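Local coordinates for galactose-binding-like protein (Bacteroides thetaiotaomicron, PDB 7M1B) that probably binds or acts on carbohydrate as a SusE-like protein with a galactose-binding-like fold, at residues L228-N233 and S240-H245; T272-S277 and Q373-G378. One frame throughout, in Å; residues are numbered along the deposited sequence.

Contact 1: L228-N233 and S240-H245. With EDO (1,2-ethanediol), chain B.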
loop_
_atom_site.group_PDB
_atom_site.type_symbol
_atom_site.label_atom_id
_atom_site.label_comp_id
_atom_site.label_asym_id
_atom_site.label_seq_id
_atom_site.Cartn_x
_atom_site.Cartn_y
_atom_site.Cartn_z
ATOM N N LEU A 228 11.913 15.132 5.989
ATOM C CA LEU A 228 10.919 14.127 5.647
ATOM C C LEU A 228 9.829 13.987 6.697
ATOM O O LEU A 228 8.689 13.668 6.370
ATOM C CB LEU A 228 11.649 12.783 5.365
ATOM C CG LEU A 228 10.767 11.693 4.736
ATOM C CD1 LEU A 228 10.206 12.086 3.403
ATOM C CD2 LEU A 228 11.563 10.408 4.658
ATOM N N GLU A 229 10.188 14.220 7.989
ATOM C CA GLU A 229 9.199 14.019 9.050
ATOM C C GLU A 229 8.075 15.057 8.984
ATOM O O GLU A 229 6.989 14.803 9.534
ATOM C CB GLU A 229 9.893 14.110 10.423
ATOM C CG GLU A 229 9.098 13.460 11.518
ATOM C CD GLU A 229 9.658 13.820 12.877
ATOM O OE1 GLU A 229 10.951 13.939 13.012
ATOM O OE2 GLU A 229 8.808 13.833 13.814
ATOM N N SER A 230 8.210 16.159 8.213
ATOM C CA SER A 230 7.119 17.075 7.951
ATOM C C SER A 230 5.944 16.399 7.282
ATOM O O SER A 230 4.805 16.893 7.354
ATOM C CB SER A 230 7.675 18.180 7.067
ATOM O OG SER A 230 8.560 19.022 7.816
ATOM N N LEU A 231 6.164 15.235 6.611
ATOM C CA LEU A 231 5.002 14.586 6.018
ATOM C C LEU A 231 4.057 13.968 7.043
ATOM O O LEU A 231 2.932 13.561 6.683
ATOM C CB LEU A 231 5.392 13.478 5.029
ATOM C CG LEU A 231 6.329 13.930 3.880
ATOM C CD1 LEU A 231 6.529 12.683 2.969
ATOM C CD2 LEU A 231 5.626 15.087 3.080
ATOM N N PHE A 232 4.458 14.002 8.321
ATOM C CA PHE A 232 3.648 13.323 9.334
ATOM C C PHE A 232 3.396 14.263 10.512
ATOM O O PHE A 232 3.023 13.760 11.587
ATOM C CB PHE A 232 4.513 12.144 9.859
ATOM C CG PHE A 232 5.099 11.266 8.772
ATOM C CD1 PHE A 232 4.300 10.566 7.858
ATOM C CD2 PHE A 232 6.507 11.292 8.552
ATOM C CE1 PHE A 232 4.854 9.777 6.849
ATOM C CE2 PHE A 232 7.033 10.517 7.515
ATOM C CZ PHE A 232 6.246 9.813 6.628
ATOM N N ASN A 233 3.338 15.562 10.245
ATOM C CA ASN A 233 3.161 16.517 11.356
ATOM C C ASN A 233 1.695 17.005 11.538
ATOM O O ASN A 233 1.419 17.917 12.337
ATOM C CB ASN A 233 4.134 17.673 11.224
ATOM C CG ASN A 233 3.870 18.522 10.012
ATOM O OD1 ASN A 233 2.875 18.323 9.294
ATOM N ND2 ASN A 233 4.803 19.422 9.715
ATOM N N SER A 240 -2.133 25.240 3.163
ATOM C CA SER A 240 -0.958 24.879 3.938
ATOM C C SER A 240 0.346 25.205 3.195
ATOM O O SER A 240 0.431 24.993 1.956
ATOM C CB SER A 240 -1.012 23.424 4.227
ATOM O OG SER A 240 0.157 22.980 4.925
ATOM N N TRP A 241 1.317 25.661 3.986
ATOM C CA TRP A 241 2.703 25.868 3.491
ATOM C C TRP A 241 3.606 24.686 3.897
ATOM O O TRP A 241 4.854 24.736 3.766
ATOM C CB TRP A 241 3.287 27.228 3.996
ATOM C CG TRP A 241 3.350 28.211 2.846
ATOM C CD1 TRP A 241 4.499 28.671 2.230
ATOM C CD2 TRP A 241 2.254 28.829 2.143
ATOM N NE1 TRP A 241 4.150 29.509 1.220
ATOM C CE2 TRP A 241 2.799 29.598 1.116
ATOM C CE3 TRP A 241 0.849 28.714 2.238
ATOM C CZ2 TRP A 241 2.024 30.363 0.250
ATOM C CZ3 TRP A 241 0.061 29.428 1.346
ATOM C CH2 TRP A 241 0.658 30.228 0.355
ATOM N N ASN A 242 3.025 23.579 4.396
ATOM C CA ASN A 242 3.893 22.481 4.848
ATOM C C ASN A 242 4.376 21.609 3.681
ATOM O O ASN A 242 3.721 21.512 2.638
ATOM C CB ASN A 242 3.008 21.540 5.671
ATOM C CG ASN A 242 3.826 20.490 6.411
ATOM O OD1 ASN A 242 4.803 20.820 7.064
ATOM N ND2 ASN A 242 3.599 19.211 6.151
ATOM N N TYR A 243 5.603 21.070 3.836
ATOM C CA TYR A 243 6.033 20.124 2.807
ATOM C C TYR A 243 7.295 19.438 3.334
ATOM O O TYR A 243 7.872 19.846 4.320
ATOM C CB TYR A 243 6.523 20.896 1.544
ATOM C CG TYR A 243 7.441 22.073 1.812
ATOM C CD1 TYR A 243 8.831 21.910 2.084
ATOM C CD2 TYR A 243 6.960 23.379 1.743
ATOM C CE1 TYR A 243 9.661 22.998 2.362
ATOM C CE2 TYR A 243 7.766 24.462 2.026
ATOM C CZ TYR A 243 9.134 24.285 2.251
ATOM O OH TYR A 243 9.855 25.387 2.544
ATOM N N ALA A 244 7.629 18.303 2.696
ATOM C CA ALA A 244 9.021 17.813 2.679
ATOM C C ALA A 244 9.502 18.013 1.238
ATOM O O ALA A 244 8.799 17.667 0.258
ATOM C CB ALA A 244 9.114 16.338 3.049
ATOM N N HIS A 245 10.716 18.530 1.067
ATOM C CA HIS A 245 11.156 19.049 -0.242
ATOM C C HIS A 245 12.533 18.491 -0.546
ATOM O O HIS A 245 13.414 18.523 0.319
ATOM C CB HIS A 245 11.301 20.592 -0.116
ATOM C CG HIS A 245 11.353 21.314 -1.426
ATOM N ND1 HIS A 245 12.381 21.137 -2.370
ATOM C CD2 HIS A 245 10.554 22.277 -1.932
ATOM C CE1 HIS A 245 12.130 21.945 -3.407
ATOM N NE2 HIS A 245 11.065 22.703 -3.123
HETATM C C1 EDO B . 9.518 26.852 -0.828
HETATM O O1 EDO B . 8.365 27.462 -1.398
HETATM C C2 EDO B . 9.731 25.506 -1.424
HETATM O O2 EDO B . 9.424 25.337 -2.842
#

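Contact 2: T272-S277 and Q373-G378. With EDO (1,2-ethanediol), chain B.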
loop_
_atom_site.group_PDB
_atom_site.type_symbol
_atom_site.label_atom_id
_atom_site.label_comp_id
_atom_site.label_asym_id
_atom_site.label_seq_id
_atom_site.Cartn_x
_atom_site.Cartn_y
_atom_site.Cartn_z
ATOM N N THR A 272 -3.270 7.861 2.583
ATOM C CA THR A 272 -3.741 9.076 1.928
ATOM C C THR A 272 -2.512 9.971 1.713
ATOM O O THR A 272 -1.649 10.086 2.611
ATOM C CB THR A 272 -4.755 9.885 2.747
ATOM O OG1 THR A 272 -5.768 8.942 3.100
ATOM C CG2 THR A 272 -5.360 11.042 1.990
ATOM N N SER A 273 -2.394 10.562 0.501
ATOM C CA SER A 273 -1.206 11.344 0.113
ATOM C C SER A 273 -1.691 12.736 -0.290
ATOM O O SER A 273 -2.706 12.892 -1.003
ATOM C CB SER A 273 -0.575 10.677 -1.137
ATOM O OG SER A 273 0.549 11.437 -1.499
ATOM N N TRP A 274 -1.048 13.781 0.276
ATOM C CA TRP A 274 -1.292 15.140 -0.172
ATOM C C TRP A 274 -0.080 15.761 -0.829
ATOM O O TRP A 274 1.016 15.643 -0.300
ATOM C CB TRP A 274 -1.635 16.061 1.013
ATOM C CG TRP A 274 -3.010 15.796 1.568
ATOM C CD1 TRP A 274 -4.114 16.556 1.315
ATOM C CD2 TRP A 274 -3.368 14.852 2.586
ATOM N NE1 TRP A 274 -5.161 16.151 2.114
ATOM C CE2 TRP A 274 -4.729 15.101 2.897
ATOM C CE3 TRP A 274 -2.708 13.790 3.233
ATOM C CZ2 TRP A 274 -5.446 14.313 3.826
ATOM C CZ3 TRP A 274 -3.401 13.065 4.199
ATOM C CH2 TRP A 274 -4.751 13.310 4.476
ATOM N N GLN A 275 -0.330 16.423 -1.987
ATOM C CA GLN A 275 0.698 17.183 -2.674
ATOM C C GLN A 275 0.916 18.541 -1.967
ATOM O O GLN A 275 -0.004 19.088 -1.341
ATOM C CB GLN A 275 0.240 17.537 -4.105
ATOM C CG GLN A 275 0.160 16.284 -5.002
ATOM C CD GLN A 275 -0.502 16.674 -6.306
ATOM O OE1 GLN A 275 -0.171 17.691 -6.922
ATOM N NE2 GLN A 275 -1.430 15.829 -6.736
ATOM N N ARG A 276 2.129 19.115 -2.153
ATOM C CA ARG A 276 2.373 20.477 -1.630
ATOM C C ARG A 276 1.481 21.398 -2.479
ATOM O O ARG A 276 1.287 21.231 -3.694
ATOM C CB ARG A 276 3.874 20.816 -1.860
ATOM C CG ARG A 276 4.219 22.283 -1.591
ATOM C CD ARG A 276 4.129 23.137 -2.844
ATOM N NE ARG A 276 5.161 22.720 -3.841
ATOM C CZ ARG A 276 6.394 23.279 -3.921
ATOM N NH1 ARG A 276 6.731 24.330 -3.132
ATOM N NH2 ARG A 276 7.230 22.765 -4.776
ATOM N N SER A 277 0.934 22.446 -1.829
ATOM C CA SER A 277 -0.175 23.193 -2.395
ATOM C C SER A 277 0.100 24.691 -2.421
ATOM O O SER A 277 0.068 25.280 -3.503
ATOM C CB SER A 277 -1.423 22.852 -1.625
ATOM O OG SER A 277 -1.181 23.224 -0.245
ATOM N N GLN A 373 2.015 15.618 2.804
ATOM C CA GLN A 373 1.516 14.820 3.961
ATOM C C GLN A 373 1.258 13.380 3.531
ATOM O O GLN A 373 0.799 13.173 2.393
ATOM C CB GLN A 373 0.227 15.455 4.530
ATOM C CG GLN A 373 -0.104 14.957 5.945
ATOM C CD GLN A 373 0.609 15.619 7.130
ATOM O OE1 GLN A 373 0.462 15.149 8.250
ATOM N NE2 GLN A 373 1.618 16.450 6.899
ATOM N N LEU A 374 1.467 12.407 4.468
ATOM C CA LEU A 374 1.118 10.994 4.183
ATOM C C LEU A 374 0.513 10.410 5.462
ATOM O O LEU A 374 1.126 10.596 6.547
ATOM C CB LEU A 374 2.380 10.176 3.935
ATOM C CG LEU A 374 3.133 10.499 2.665
ATOM C CD1 LEU A 374 4.426 9.678 2.633
ATOM C CD2 LEU A 374 2.232 10.151 1.466
ATOM N N TRP A 375 -0.752 9.975 5.378
ATOM C CA TRP A 375 -1.346 9.295 6.524
ATOM C C TRP A 375 -1.546 7.824 6.198
ATOM O O TRP A 375 -2.136 7.525 5.186
ATOM C CB TRP A 375 -2.702 9.924 6.866
ATOM C CG TRP A 375 -2.635 11.297 7.479
ATOM C CD1 TRP A 375 -1.500 12.032 7.696
ATOM C CD2 TRP A 375 -3.774 12.104 7.824
ATOM N NE1 TRP A 375 -1.867 13.246 8.228
ATOM C CE2 TRP A 375 -3.257 13.316 8.308
ATOM C CE3 TRP A 375 -5.182 11.890 7.867
ATOM C CZ2 TRP A 375 -4.094 14.353 8.762
ATOM C CZ3 TRP A 375 -5.973 12.925 8.338
ATOM C CH2 TRP A 375 -5.458 14.150 8.784
ATOM N N PHE A 376 -1.128 6.927 7.115
ATOM C CA PHE A 376 -1.198 5.476 6.878
ATOM C C PHE A 376 -2.290 4.886 7.787
ATOM O O PHE A 376 -2.416 5.318 8.932
ATOM C CB PHE A 376 0.140 4.817 7.169
ATOM C CG PHE A 376 1.095 4.889 6.002
ATOM C CD1 PHE A 376 1.443 6.079 5.413
ATOM C CD2 PHE A 376 1.514 3.692 5.395
ATOM C CE1 PHE A 376 2.291 6.055 4.306
ATOM C CE2 PHE A 376 2.369 3.689 4.310
ATOM C CZ PHE A 376 2.627 4.877 3.688
ATOM N N TYR A 377 -2.958 3.863 7.285
ATOM C CA TYR A 377 -4.023 3.212 8.019
ATOM C C TYR A 377 -3.734 1.741 8.090
ATOM O O TYR A 377 -3.210 1.194 7.124
ATOM C CB TYR A 377 -5.405 3.425 7.381
ATOM C CG TYR A 377 -5.843 4.876 7.416
ATOM C CD1 TYR A 377 -5.377 5.774 6.439
ATOM C CD2 TYR A 377 -6.645 5.366 8.432
ATOM C CE1 TYR A 377 -5.718 7.118 6.469
ATOM C CE2 TYR A 377 -7.014 6.709 8.476
ATOM C CZ TYR A 377 -6.550 7.579 7.488
ATOM O OH TYR A 377 -6.920 8.899 7.505
ATOM N N GLY A 378 -4.118 1.081 9.196
ATOM C CA GLY A 378 -3.961 -0.372 9.228
ATOM C C GLY A 378 -4.200 -0.844 10.677
ATOM O O GLY A 378 -4.777 -0.130 11.515
HETATM C C1 EDO B . 9.518 26.852 -0.828
HETATM O O1 EDO B . 8.365 27.462 -1.398
HETATM C C2 EDO B . 9.731 25.506 -1.424
HETATM O O2 EDO B . 9.424 25.337 -2.842
HETATM O O HOH W 1 -7.179 10.089 5.275
#

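Contact 1: L228-N233 and S240-H245
The CA atoms of L228 and A244 approach to 5.1 Å where the 3-10 turn of 228-231 lies against the start of the short strand 244-245, and no backbone-to-backbone hydrogen bond joins the two segments. The polar half of the contact is built round the amide of N242. N242 reaches back to the end of the turn, its CG standing opposite the backbone N (chi1 -170°), and its ND2 donates to the carbonyl O of S230 at 2.9 Å. That oxygen lies in the plane of the N242 amide, although the donor stands above the plane of the S230 carbonyl. The other end of the same amide is gripped by N233, whose ND2 gives a nearly straight bond to N242 OD1 (3.0 Å, 169°). The two amides approach from opposite directions with their planes 42° apart, and N233 OD1 turns instead to the backbone N of D235. An alanine in place of N242 would probably deprive the S230 carbonyl of this donor and leave the N233 amide without its acceptor. S230 itself brings CB to 3.2 Å from the carbonyl O of Y243, while its OG bonds to H226. The apolar half centres on the methyl of A244, which packs against L231 CD2 (3.7 Å) and sits near L228 CA (3.9 Å). Beyond the contact, H245 NE2 makes a weak bond to an ethanediol, probably from the crystallisation liquor. The backbone N of N242 donates to S240 OG, closing an ST turn. Altogether, a 3-10 turn is fastened by asparagine amides to the lead-in of the short strand 244-245, which pairs with strand 370-380 in the beta-rich, galactose-binding-like domain.

Contact 2: T272-S277 and Q373-G378
W274 drives the edge of its indole toward a face of W375, a T-shaped (edge-to-face) pair with ring planes at 64° and W274 CH2 coming to 3.7 Å from W375 CD2. Both rings rise from the same side of two antiparallel strands, each with CG anti to its carbonyl carbon (chi1 -72°), and because W375 is two residues on from the cross-strand partner of W274, the six-membered ring of W274 meets the five-membered ring of W375. Q373, that direct partner of W274, lays CB 3.6 Å from W274 CE3, then bends at chi2 (82°) to bring OE1 to the edge of W375. W375 NE1 donates to Q373 OE1 at 3.0 Å, meeting a lone pair of that oxygen in the carbonyl plane, which helps fix the rotation of the indole; G234 N is a second donor to OE1. T272 adds CG2 over a face of W274, and its OG1 shares a water with Y377 OH while also bonding to E342. The other side of the sheet is simpler: S273 OG meets L374 CD2 at 3.6 Å, and L374 continues onto F260 and F357. Beneath the rings, T272 with W375 and W274 with Q373 form hydrogen-bonded pairs flanking the non-hydrogen-bonded pair S273 with L374. This is regular antiparallel beta-sheet, joining strands 256-274 and 370-380 of the galactose-binding-like domain beneath the W274–W375 pair.

Overall arrangement
Both contacts are largely buried and reach the same sheet, since strands 244-245 and 370-380 are neighbours in it and 370-380 also pairs with 256-274. Contact 2 is regular strand pairing, with its backbone ladder carrying aromatic rings; contact 1 is irregular, relying on side-chain amides and one methyl, and its N233 is exposed. Their centres lie about 10 Å apart and they touch directly: L231 O probably accepts from L374 N (2.9 Å), and Q373 NE2 probably bonds to N233 OD1 (3.3 Å). The loop 228-233 is thereby tied to strand 370-380. One ethanediol bridges their far ends, held weakly by H245 and more firmly by R276.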